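PDB 7BY3: ribonuclease VapC from Klebsiella pneumoniae, which probably acts as the toxic, magnesium-dependent ribonuclease of a toxin-antitoxin system, built on a PIN domain. Local coordinates for residues Ala6-Ile12 and Leu102-Arg107; Gln33-Ile39 and Thr63-Ile69. One frame throughout, in Å; residues are numbered along the deposited sequence.

Interaction 1 of 2, residues Ala6-Ile12 and Leu102-Arg107; sequences ALFDTNI and LELITR
D9 OD2 is held by T106 OG1, which donates over 2.9 Å to its anti lone pair, and by a polar side chain of a chain of another protein. T106 OG1 is itself bonded to N108 N, which helps to position it. Within its own segment D9 receives a second bond, T10 N to D9 OD1 at 2.6 Å, from above the carboxylate plane. Because D9 carries CG anti to its own N (chi1 -162°), the carboxylate runs alongside the T106 side chain, both pointing the same way.

Leading into D9, strands 6-8 and 103-105 pair in parallel, through L7 N to E103 O, I105 N to L7 O, and D9 N to I105 O. On one face of the sheet I105 CD1 sits over the centre of the F8 ring, 3.9 Å from the centroid, a CH-pi contact; the same methyl presses tightly on A6 CB (3.4 Å). L7 and L104 meet on the other face, CD2 to CD1 at 3.8 Å, next to helix 88-99. A mostly buried strand pair thus carries D9, its carboxylate rotation restrained by the T106 hydroxyl and the T10 amide, consistent with its predicted role, with D90, in binding magnesium.

Interaction 2 of 2, residues Gln33-Ile39 and Thr63-Ile69; sequences QNAISLI and TFNIINI
Backbone hydrogen bonds join strands 35-37 and 65-67 as a parallel pair, connected through helices 38-50 and 54-61 in a beta-alpha-beta type crossover of the PIN domain. N65 N donates to N34 O at 2.8 Å; I36 then uses both its polar backbone atoms, N to N65 O and O from I67 N. The final rung, L38 N to I67 O at 3.0 Å, is more bent (141° at the hydrogen), with the donor above the carbonyl plane, where the chain turns into helix 38-50.

Polar side chains work at the two ends. S37 is the N-cap of that helix: its OG lies anti to the backbone N (chi1 173°) and accepts from I39 N at 3.1 Å. A water beside S37 OG donates to I67 O at 2.9 Å, so this carbonyl receives both the L38 amide and the water. At the other end Q33 stretches its extended chain across N65, the two amide planes 22° apart, and its NE2 makes a weak bond to T63 O.

Apolar contacts divide between the two faces. I36 meets F64 at about a right angle, CG1 to CB at 3.9 Å, and touches I66 through CG1; L13 of helix 10-17 packs on both I36 and F64. A35 CB faces I67 CD1 on the other side, where helix 88-99 touches I67 and S37. Beyond the strands I69 CD1 reaches I39 CG1 at 3.6 Å and also L38 CB, while I69 packs on I69 of the second subunit. The chemistry therefore grades from a polar, more exposed Q33-T63 end, through an apolar middle, to the capped start of helix 38-50, next to the subunit interface.

Both contacts are parallel strand pairs of the PIN domain in which the first strand leads into a helix, and they join edge to edge: probable hydrogen bonds link A6 O to A35 N and F8 N to A35 O, making strands 6-8 and 35-37 neighbours. Interaction 1 is the central, buried one; interaction 2 lies farther out, with exposed residues at its outer end and the second subunit beside I69. Helix 88-99 packs against both. Their chemistry differs: interaction 1 joins apolar packing to a carboxylate, since D9 makes no capping bond and is a predicted metal ligand, whereas interaction 2 ends in a serine cap at S37 and an amide at Q33.

Interaction 1 of 2, residues Ala6-Ile12 and Leu102-Arg107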
loop_
_atom_site.group_PDB
_atom_site.type_symbol
_atom_site.label_atom_id
_atom_site.label_comp_id
_atom_site.label_asym_id
_atom_site.label_seq_id
_atom_site.Cartn_x
_atom_site.Cartn_y
_atom_site.Cartn_z
ATOM N N ALA B 6 -15.253 12.915 2.726
ATOM C CA ALA B 6 -14.049 13.445 2.106
ATOM C C ALA B 6 -12.810 12.576 2.315
ATOM O O ALA B 6 -12.563 12.071 3.410
ATOM C CB ALA B 6 -13.790 14.842 2.629
ATOM N N LEU B 7 -12.038 12.413 1.244
ATOM C CA LEU B 7 -10.703 11.825 1.313
ATOM C C LEU B 7 -9.681 12.889 0.927
ATOM O O LEU B 7 -9.755 13.462 -0.159
ATOM C CB LEU B 7 -10.579 10.608 0.393
ATOM C CG LEU B 7 -9.236 9.874 0.447
ATOM C CD1 LEU B 7 -9.299 8.703 1.410
ATOM C CD2 LEU B 7 -8.802 9.411 -0.932
ATOM N N PHE B 8 -8.730 13.156 1.815
ATOM C CA PHE B 8 -7.774 14.235 1.595
ATOM C C PHE B 8 -6.415 13.733 1.120
ATOM O O PHE B 8 -5.823 12.840 1.723
ATOM C CB PHE B 8 -7.612 15.062 2.871
ATOM C CG PHE B 8 -8.758 15.997 3.129
ATOM C CD1 PHE B 8 -9.851 15.588 3.873
ATOM C CD2 PHE B 8 -8.748 17.282 2.615
ATOM C CE1 PHE B 8 -10.909 16.445 4.104
ATOM C CE2 PHE B 8 -9.802 18.143 2.843
ATOM C CZ PHE B 8 -10.883 17.724 3.589
ATOM N N ASP B 9 -5.932 14.323 0.030
ATOM C CA ASP B 9 -4.639 13.973 -0.544
ATOM C C ASP B 9 -3.504 14.513 0.322
ATOM O O ASP B 9 -3.705 15.418 1.133
ATOM C CB ASP B 9 -4.528 14.508 -1.974
ATOM C CG ASP B 9 -3.423 13.836 -2.770
ATOM O OD1 ASP B 9 -2.787 12.901 -2.241
ATOM O OD2 ASP B 9 -3.197 14.238 -3.931
ATOM N N THR B 10 -2.319 13.940 0.146
ATOM C CA THR B 10 -1.159 14.238 0.982
ATOM C C THR B 10 -0.800 15.724 1.046
ATOM O O THR B 10 -0.460 16.238 2.112
ATOM C CB THR B 10 0.080 13.455 0.492
ATOM O OG1 THR B 10 -0.259 12.072 0.332
ATOM C CG2 THR B 10 1.225 13.582 1.485
ATOM N N ASN B 11 -0.882 16.411 -0.090
ATOM C CA ASN B 11 -0.452 17.806 -0.172
ATOM C C ASN B 11 -1.244 18.747 0.738
ATOM O O ASN B 11 -0.733 19.785 1.164
ATOM C CB ASN B 11 -0.528 18.300 -1.622
ATOM C CG ASN B 11 -1.897 18.085 -2.247
ATOM O OD1 ASN B 11 -2.125 17.098 -2.945
ATOM N ND2 ASN B 11 -2.811 19.014 -1.999
ATOM N N ILE B 12 -2.487 18.387 1.037
ATOM C CA ILE B 12 -3.332 19.216 1.889
ATOM C C ILE B 12 -2.934 19.084 3.352
ATOM O O ILE B 12 -2.841 20.081 4.069
ATOM C CB ILE B 12 -4.813 18.855 1.726
ATOM C CG1 ILE B 12 -5.262 19.155 0.299
ATOM C CG2 ILE B 12 -5.668 19.630 2.716
ATOM C CD1 ILE B 12 -6.712 18.898 0.067
ATOM N N LEU B 102 -15.819 8.507 -1.753
ATOM C CA LEU B 102 -15.388 9.757 -1.145
ATOM C C LEU B 102 -14.945 10.751 -2.207
ATOM O O LEU B 102 -14.425 10.366 -3.252
ATOM C CB LEU B 102 -14.249 9.513 -0.155
ATOM C CG LEU B 102 -14.389 8.316 0.784
ATOM C CD1 LEU B 102 -13.162 8.198 1.669
ATOM C CD2 LEU B 102 -15.644 8.442 1.619
ATOM N N GLU B 103 -15.158 12.034 -1.939
ATOM C CA GLU B 103 -14.624 13.074 -2.799
ATOM C C GLU B 103 -13.125 13.166 -2.573
ATOM O O GLU B 103 -12.667 13.185 -1.433
ATOM C CB GLU B 103 -15.290 14.420 -2.516
ATOM C CG GLU B 103 -14.919 15.513 -3.503
ATOM C CD GLU B 103 -15.688 15.403 -4.805
ATOM O OE1 GLU B 103 -16.799 14.833 -4.791
ATOM O OE2 GLU B 103 -15.187 15.885 -5.841
ATOM N N LEU B 104 -12.356 13.206 -3.656
ATOM C CA LEU B 104 -10.915 13.366 -3.538
ATOM C C LEU B 104 -10.565 14.845 -3.577
ATOM O O LEU B 104 -10.790 15.521 -4.578
ATOM C CB LEU B 104 -10.182 12.612 -4.650
ATOM C CG LEU B 104 -8.654 12.715 -4.618
ATOM C CD1 LEU B 104 -8.116 12.334 -3.249
ATOM C CD2 LEU B 104 -8.030 11.850 -5.699
ATOM N N ILE B 105 -10.023 15.349 -2.477
ATOM C CA ILE B 105 -9.640 16.748 -2.409
ATOM C C ILE B 105 -8.129 16.845 -2.511
ATOM O O ILE B 105 -7.401 16.320 -1.670
ATOM C CB ILE B 105 -10.134 17.426 -1.118
ATOM C CG1 ILE B 105 -11.606 17.106 -0.880
ATOM C CG2 ILE B 105 -9.979 18.924 -1.209
ATOM C CD1 ILE B 105 -11.820 15.992 0.086
ATOM N N THR B 106 -7.669 17.506 -3.564
ATOM C CA THR B 106 -6.249 17.606 -3.854
ATOM C C THR B 106 -5.943 18.931 -4.532
ATOM O O THR B 106 -6.795 19.503 -5.208
ATOM C CB THR B 106 -5.777 16.445 -4.757
ATOM O OG1 THR B 106 -4.402 16.637 -5.112
ATOM C CG2 THR B 106 -6.619 16.375 -6.022
ATOM N N ARG B 107 -4.725 19.421 -4.342
ATOM C CA ARG B 107 -4.290 20.627 -5.029
ATOM C C ARG B 107 -3.766 20.319 -6.423
ATOM O O ARG B 107 -3.399 21.231 -7.162
ATOM C CB ARG B 107 -3.207 21.348 -4.232
ATOM C CG ARG B 107 -3.666 22.633 -3.582
ATOM C CD ARG B 107 -2.492 23.391 -2.994
ATOM N NE ARG B 107 -1.997 22.746 -1.785
ATOM C CZ ARG B 107 -0.940 21.947 -1.752
ATOM N NH1 ARG B 107 -0.556 21.394 -0.615
ATOM N NH2 ARG B 107 -0.263 21.710 -2.856
#

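Interaction 2 of 2, residues Gln33-Ile39 and Thr63-Ile69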
loop_
_atom_site.group_PDB
_atom_site.type_symbol
_atom_site.label_atom_id
_atom_site.label_comp_id
_atom_site.label_asym_id
_atom_site.label_seq_id
_atom_site.Cartn_x
_atom_site.Cartn_y
_atom_site.Cartn_z
ATOM N N GLN B 33 -16.282 12.212 10.138
ATOM C CA GLN B 33 -14.860 11.902 10.050
ATOM C C GLN B 33 -14.404 11.827 8.599
ATOM O O GLN B 33 -15.027 11.152 7.781
ATOM C CB GLN B 33 -14.581 10.575 10.764
ATOM C CG GLN B 33 -13.139 10.100 10.740
ATOM C CD GLN B 33 -12.993 8.684 11.275
ATOM O OE1 GLN B 33 -13.707 7.772 10.854
ATOM N NE2 GLN B 33 -12.076 8.497 12.216
ATOM N N ASN B 34 -13.319 12.522 8.278
ATOM C CA ASN B 34 -12.778 12.464 6.928
ATOM C C ASN B 34 -11.691 11.405 6.831
ATOM O O ASN B 34 -11.319 10.795 7.834
ATOM C CB ASN B 34 -12.243 13.829 6.506
ATOM C CG ASN B 34 -13.349 14.838 6.280
ATOM O OD1 ASN B 34 -14.391 14.515 5.705
ATOM N ND2 ASN B 34 -13.137 16.064 6.741
ATOM N N ALA B 35 -11.167 11.195 5.630
ATOM C CA ALA B 35 -10.304 10.046 5.399
ATOM C C ALA B 35 -9.008 10.380 4.676
ATOM O O ALA B 35 -8.913 11.374 3.958
ATOM C CB ALA B 35 -11.067 8.983 4.620
ATOM N N ILE B 36 -8.007 9.532 4.893
ATOM C CA ILE B 36 -6.770 9.550 4.124
ATOM C C ILE B 36 -6.338 8.119 3.828
ATOM O O ILE B 36 -6.708 7.190 4.545
ATOM C CB ILE B 36 -5.624 10.279 4.858
ATOM C CG1 ILE B 36 -5.410 9.685 6.251
ATOM C CG2 ILE B 36 -5.896 11.772 4.948
ATOM C CD1 ILE B 36 -4.159 10.186 6.932
ATOM N N SER B 37 -5.569 7.944 2.761
ATOM C CA SER B 37 -4.985 6.648 2.444
ATOM C C SER B 37 -3.816 6.350 3.378
ATOM O O SER B 37 -3.274 7.254 4.011
ATOM C CB SER B 37 -4.523 6.606 0.985
ATOM O OG SER B 37 -3.809 5.413 0.709
ATOM N N LEU B 38 -3.442 5.079 3.475
ATOM C CA LEU B 38 -2.242 4.693 4.208
ATOM C C LEU B 38 -1.000 5.292 3.546
ATOM O O LEU B 38 -0.008 5.584 4.213
ATOM C CB LEU B 38 -2.126 3.168 4.287
ATOM C CG LEU B 38 -1.154 2.583 5.315
ATOM C CD1 LEU B 38 -1.328 3.235 6.682
ATOM C CD2 LEU B 38 -1.331 1.075 5.408
ATOM N N ILE B 39 -1.068 5.470 2.230
ATOM C CA ILE B 39 0.003 6.108 1.471
ATOM C C ILE B 39 0.258 7.521 1.979
ATOM O O ILE B 39 1.404 7.945 2.120
ATOM C CB ILE B 39 -0.329 6.156 -0.034
ATOM C CG1 ILE B 39 -0.320 4.743 -0.620
ATOM C CG2 ILE B 39 0.651 7.054 -0.776
ATOM C CD1 ILE B 39 -0.146 4.702 -2.113
ATOM N N THR B 63 -7.136 10.847 13.890
ATOM C CA THR B 63 -8.507 11.345 13.899
ATOM C C THR B 63 -9.150 11.179 12.523
ATOM O O THR B 63 -10.340 11.435 12.343
ATOM C CB THR B 63 -8.570 12.825 14.311
ATOM O OG1 THR B 63 -8.020 13.637 13.267
ATOM C CG2 THR B 63 -7.784 13.052 15.594
ATOM N N PHE B 64 -8.343 10.758 11.555
ATOM C CA PHE B 64 -8.818 10.466 10.208
ATOM C C PHE B 64 -9.148 8.992 10.067
ATOM O O PHE B 64 -8.490 8.145 10.670
ATOM C CB PHE B 64 -7.765 10.845 9.164
ATOM C CG PHE B 64 -7.607 12.318 8.957
ATOM C CD1 PHE B 64 -6.797 13.065 9.794
ATOM C CD2 PHE B 64 -8.251 12.954 7.911
ATOM C CE1 PHE B 64 -6.643 14.421 9.601
ATOM C CE2 PHE B 64 -8.102 14.310 7.712
ATOM C CZ PHE B 64 -7.296 15.045 8.558
ATOM N N ASN B 65 -10.176 8.679 9.286
ATOM C CA ASN B 65 -10.334 7.312 8.827
ATOM C C ASN B 65 -9.123 7.000 7.965
ATOM O O ASN B 65 -8.861 7.687 6.980
ATOM C CB ASN B 65 -11.636 7.134 8.045
ATOM C CG ASN B 65 -11.797 5.732 7.489
ATOM O OD1 ASN B 65 -11.152 4.790 7.947
ATOM N ND2 ASN B 65 -12.663 5.589 6.492
ATOM N N ILE B 66 -8.378 5.967 8.331
ATOM C CA ILE B 66 -7.156 5.647 7.611
ATOM C C ILE B 66 -7.345 4.338 6.871
ATOM O O ILE B 66 -7.456 3.276 7.477
ATOM C CB ILE B 66 -5.944 5.563 8.553
ATOM C CG1 ILE B 66 -5.767 6.890 9.294
ATOM C CG2 ILE B 66 -4.686 5.227 7.771
ATOM C CD1 ILE B 66 -4.675 6.873 10.336
ATOM N N ILE B 67 -7.386 4.429 5.548
ATOM C CA ILE B 67 -7.761 3.296 4.717
ATOM C C ILE B 67 -6.545 2.568 4.151
ATOM O O ILE B 67 -5.755 3.139 3.400
ATOM C CB ILE B 67 -8.676 3.749 3.566
ATOM C CG1 ILE B 67 -9.811 4.619 4.114
ATOM C CG2 ILE B 67 -9.221 2.547 2.816
ATOM C CD1 ILE B 67 -10.806 5.070 3.073
ATOM N N ASN B 68 -6.407 1.300 4.526
ATOM C CA ASN B 68 -5.312 0.464 4.052
ATOM C C ASN B 68 -5.457 0.118 2.576
ATOM O O ASN B 68 -6.552 0.184 2.019
ATOM C CB ASN B 68 -5.230 -0.829 4.871
ATOM C CG ASN B 68 -5.131 -0.576 6.361
ATOM O OD1 ASN B 68 -4.507 0.389 6.803
ATOM N ND2 ASN B 68 -5.746 -1.451 7.148
ATOM N N ILE B 69 -4.345 -0.252 1.947
ATOM C CA ILE B 69 -4.377 -0.723 0.570
ATOM C C ILE B 69 -4.526 -2.238 0.558
ATOM O O ILE B 69 -3.640 -2.969 1.001
ATOM C CB ILE B 69 -3.109 -0.320 -0.210
ATOM C CG1 ILE B 69 -2.856 1.181 -0.075
ATOM C CG2 ILE B 69 -3.236 -0.712 -1.677
ATOM C CD1 ILE B 69 -1.485 1.516 0.458
HETATM O O HOH W 1 -5.351 3.512 0.554
#